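Local coordinates for protein laccase (Botrytis aclada, PDB 3V9E) that probably couples the one-electron oxidation of hydroquinone-type phenols to the reduction of dioxygen to water, as a glycosylated multicopper oxidase, at residues A[68-73]-A[106-111]. Residues are numbered along the deposited sequence; the frame is centred on the assembly and turned at random. Where two conformers were deposited one is given.
With NAG (2-acetamido-2-deoxy-beta-D-glucopyranose), chain K.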
loop_
_atom_site.group_PDB
_atom_site.type_symbol
_atom_site.label_atom_id
_atom_site.label_comp_id
_atom_site.label_asym_id
_atom_site.label_seq_id
_atom_site.Cartn_x
_atom_site.Cartn_y
_atom_site.Cartn_z
ATOM N N ARG A 68 10.296 11.631 16.718
ATOM C CA ARG A 68 11.313 10.819 16.123
ATOM C C ARG A 68 11.677 11.441 14.801
ATOM O O ARG A 68 10.779 11.762 14.036
ATOM C CB ARG A 68 10.808 9.433 15.891
ATOM C CG ARG A 68 10.560 8.689 17.255
ATOM C CD ARG A 68 10.478 7.217 17.107
ATOM N NE ARG A 68 9.834 6.630 18.280
ATOM C CZ ARG A 68 10.437 6.275 19.403
ATOM N NH1 ARG A 68 11.745 6.410 19.536
ATOM N NH2 ARG A 68 9.726 5.786 20.392
ATOM N N GLU A 69 12.963 11.594 14.563
ATOM C CA GLU A 69 13.442 12.234 13.407
ATOM C C GLU A 69 14.209 11.263 12.505
ATOM O O GLU A 69 15.058 10.518 12.965
ATOM C CB GLU A 69 14.319 13.398 13.871
ATOM C CG GLU A 69 14.686 14.331 12.765
ATOM C CD GLU A 69 15.320 15.626 13.248
ATOM O OE1 GLU A 69 16.063 15.593 14.223
ATOM O OE2 GLU A 69 15.130 16.659 12.584
ATOM N N TYR A 70 13.982 11.347 11.203
ATOM C CA TYR A 70 14.615 10.511 10.217
ATOM C C TYR A 70 15.114 11.361 9.052
ATOM O O TYR A 70 14.549 12.358 8.740
ATOM C CB TYR A 70 13.605 9.464 9.712
ATOM C CG TYR A 70 12.817 8.731 10.855
ATOM C CD1 TYR A 70 11.773 9.377 11.492
ATOM C CD2 TYR A 70 13.105 7.440 11.267
ATOM C CE1 TYR A 70 11.018 8.798 12.489
ATOM C CE2 TYR A 70 12.356 6.841 12.302
ATOM C CZ TYR A 70 11.313 7.530 12.916
ATOM O OH TYR A 70 10.531 6.945 13.921
ATOM N N TRP A 71 16.181 10.921 8.368
ATOM C CA TRP A 71 16.672 11.594 7.197
ATOM C C TRP A 71 16.680 10.497 6.148
ATOM O O TRP A 71 17.287 9.460 6.391
ATOM C CB TRP A 71 18.099 12.157 7.392
ATOM C CG TRP A 71 18.156 13.422 8.183
ATOM C CD1 TRP A 71 18.253 14.705 7.695
ATOM C CD2 TRP A 71 18.141 13.521 9.588
ATOM N NE1 TRP A 71 18.284 15.611 8.742
ATOM C CE2 TRP A 71 18.224 14.892 9.917
ATOM C CE3 TRP A 71 18.073 12.581 10.623
ATOM C CZ2 TRP A 71 18.212 15.319 11.225
ATOM C CZ3 TRP A 71 18.064 13.003 11.892
ATOM C CH2 TRP A 71 18.140 14.357 12.197
ATOM N N LEU A 72 15.991 10.706 5.040
ATOM C CA LEU A 72 15.960 9.781 3.950
ATOM C C LEU A 72 16.448 10.473 2.712
ATOM O O LEU A 72 16.150 11.640 2.447
ATOM C CB LEU A 72 14.565 9.209 3.681
ATOM C CG LEU A 72 13.845 8.432 4.813
ATOM C CD1 LEU A 72 12.453 7.921 4.425
ATOM C CD2 LEU A 72 14.744 7.292 5.137
ATOM N N SER A 73 17.202 9.706 1.955
ATOM C CA SER A 73 17.683 10.115 0.657
ATOM C C SER A 73 17.156 9.223 -0.424
ATOM O O SER A 73 17.426 8.035 -0.468
ATOM C CB SER A 73 19.188 10.027 0.630
ATOM O OG SER A 73 19.700 10.227 -0.677
ATOM N N ASP A 106 3.575 8.810 18.488
ATOM C CA ASP A 106 4.788 9.551 18.266
ATOM C C ASP A 106 4.570 10.565 17.160
ATOM O O ASP A 106 3.710 10.384 16.321
ATOM C CB ASP A 106 5.961 8.618 17.847
ATOM C CG ASP A 106 6.530 7.791 18.998
ATOM O OD1 ASP A 106 6.217 8.060 20.165
ATOM O OD2 ASP A 106 7.319 6.867 18.683
ATOM N N ASN A 107 5.377 11.624 17.172
ATOM C CA ASN A 107 5.423 12.617 16.083
ATOM C C ASN A 107 6.624 12.315 15.252
ATOM O O ASN A 107 7.731 12.161 15.794
ATOM C CB ASN A 107 5.439 14.008 16.682
ATOM C CG ASN A 107 4.080 14.382 17.247
ATOM O OD1 ASN A 107 3.093 14.373 16.536
ATOM N ND2 ASN A 107 4.021 14.708 18.511
ATOM N N LEU A 108 6.425 12.162 13.949
ATOM C CA LEU A 108 7.492 11.833 13.050
ATOM C C LEU A 108 7.925 13.041 12.252
ATOM O O LEU A 108 7.082 13.833 11.834
ATOM C CB LEU A 108 7.043 10.743 12.094
ATOM C CG LEU A 108 6.536 9.467 12.753
ATOM C CD1 LEU A 108 6.415 8.332 11.738
ATOM C CD2 LEU A 108 7.286 9.048 13.987
ATOM N N ILE A 109 9.237 13.230 12.130
ATOM C CA ILE A 109 9.822 14.257 11.282
ATOM C C ILE A 109 10.711 13.538 10.310
ATOM O O ILE A 109 11.689 12.939 10.715
ATOM C CB ILE A 109 10.656 15.241 12.135
ATOM C CG1 ILE A 109 9.737 15.887 13.151
ATOM C CG2 ILE A 109 11.235 16.292 11.223
ATOM C CD1 ILE A 109 10.457 16.856 14.101
ATOM N N ILE A 110 10.366 13.517 9.053
ATOM C CA ILE A 110 11.107 12.700 8.106
ATOM C C ILE A 110 11.582 13.615 6.978
ATOM O O ILE A 110 10.809 13.953 6.163
ATOM C CB ILE A 110 10.258 11.614 7.504
ATOM C CG1 ILE A 110 9.577 10.789 8.612
ATOM C CG2 ILE A 110 11.093 10.715 6.607
ATOM C CD1 ILE A 110 8.421 9.899 8.213
ATOM N N HIS A 111 12.849 13.981 7.003
ATOM C CA HIS A 111 13.491 14.797 5.963
ATOM C C HIS A 111 13.768 13.961 4.772
ATOM O O HIS A 111 14.517 13.006 4.871
ATOM C CB HIS A 111 14.819 15.380 6.459
ATOM C CG HIS A 111 14.737 16.001 7.802
ATOM N ND1 HIS A 111 14.385 17.326 7.978
ATOM C CD2 HIS A 111 14.968 15.519 9.036
ATOM C CE1 HIS A 111 14.394 17.629 9.257
ATOM N NE2 HIS A 111 14.721 16.541 9.926
HETATM C C1 NAG K . 20.086 8.194 4.376
HETATM C C2 NAG K . 20.542 8.396 5.803
HETATM C C3 NAG K . 20.741 9.862 6.029
HETATM C C4 NAG K . 21.775 10.339 5.004
HETATM C C5 NAG K . 21.301 10.041 3.617
HETATM C C6 NAG K . 22.304 10.534 2.568
HETATM C C7 NAG K . 19.481 6.667 7.177
HETATM C C8 NAG K . 18.233 6.333 7.927
HETATM N N2 NAG K . 19.447 7.903 6.639
HETATM O O3 NAG K . 21.203 9.960 7.329
HETATM O O4 NAG K . 21.978 11.718 5.256
HETATM O O5 NAG K . 21.080 8.630 3.441
HETATM O O6 NAG K . 23.570 9.915 2.739
HETATM O O7 NAG K . 20.433 5.881 7.089
#
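Asp106 OD2 is gripped by Arg68 and by the backbone N of Asp103. Arg68 NE supplies the main bond of the salt bridge, 2.6 Å from Asp106 OD2 and well out of the carboxylate plane, while NH2 adds a weak one and pairs also with Asp103. The Arg68 chain, extended from CG to NE, carries the guanidinium there edge-on. From this end, 68-73 and 107-111 run as parallel strands, joined by five backbone hydrogen bonds from Arg68 N to Asn107 O (2.8 Å) through to Leu72 N to His111 O (2.7 Å).

On one face, both ring nitrogens of His111 are bonded. NE2 donates nearly straight to Glu69 OE2 (2.7 Å), on the anti side of a carboxylate that an extended chain, CG anti to the backbone N (chi1 -169°), carries to the imidazole edge, its plane turned well away from the ring's. ND1 is hydrogen-bonded to Thr154 OG1. In the conformer given, the five-membered ring of Trp71 makes an offset stack with the imidazole, planes 20° apart. The backbone O of Trp71 accepts a hydrogen bond from NAG N2.

On the other face, Tyr70 CD1, in the conformer given, meets Ile110 CG1 (3.9 Å), Leu72 CD1 touches Ile110 CG2 side by side, and Tyr70 OH bonds Ile101 O. This largely apolar face packs on strand 100-103 of the cupredoxin-like domain's other sheet; within their own, the two strands lie between 86-91 and 152-158.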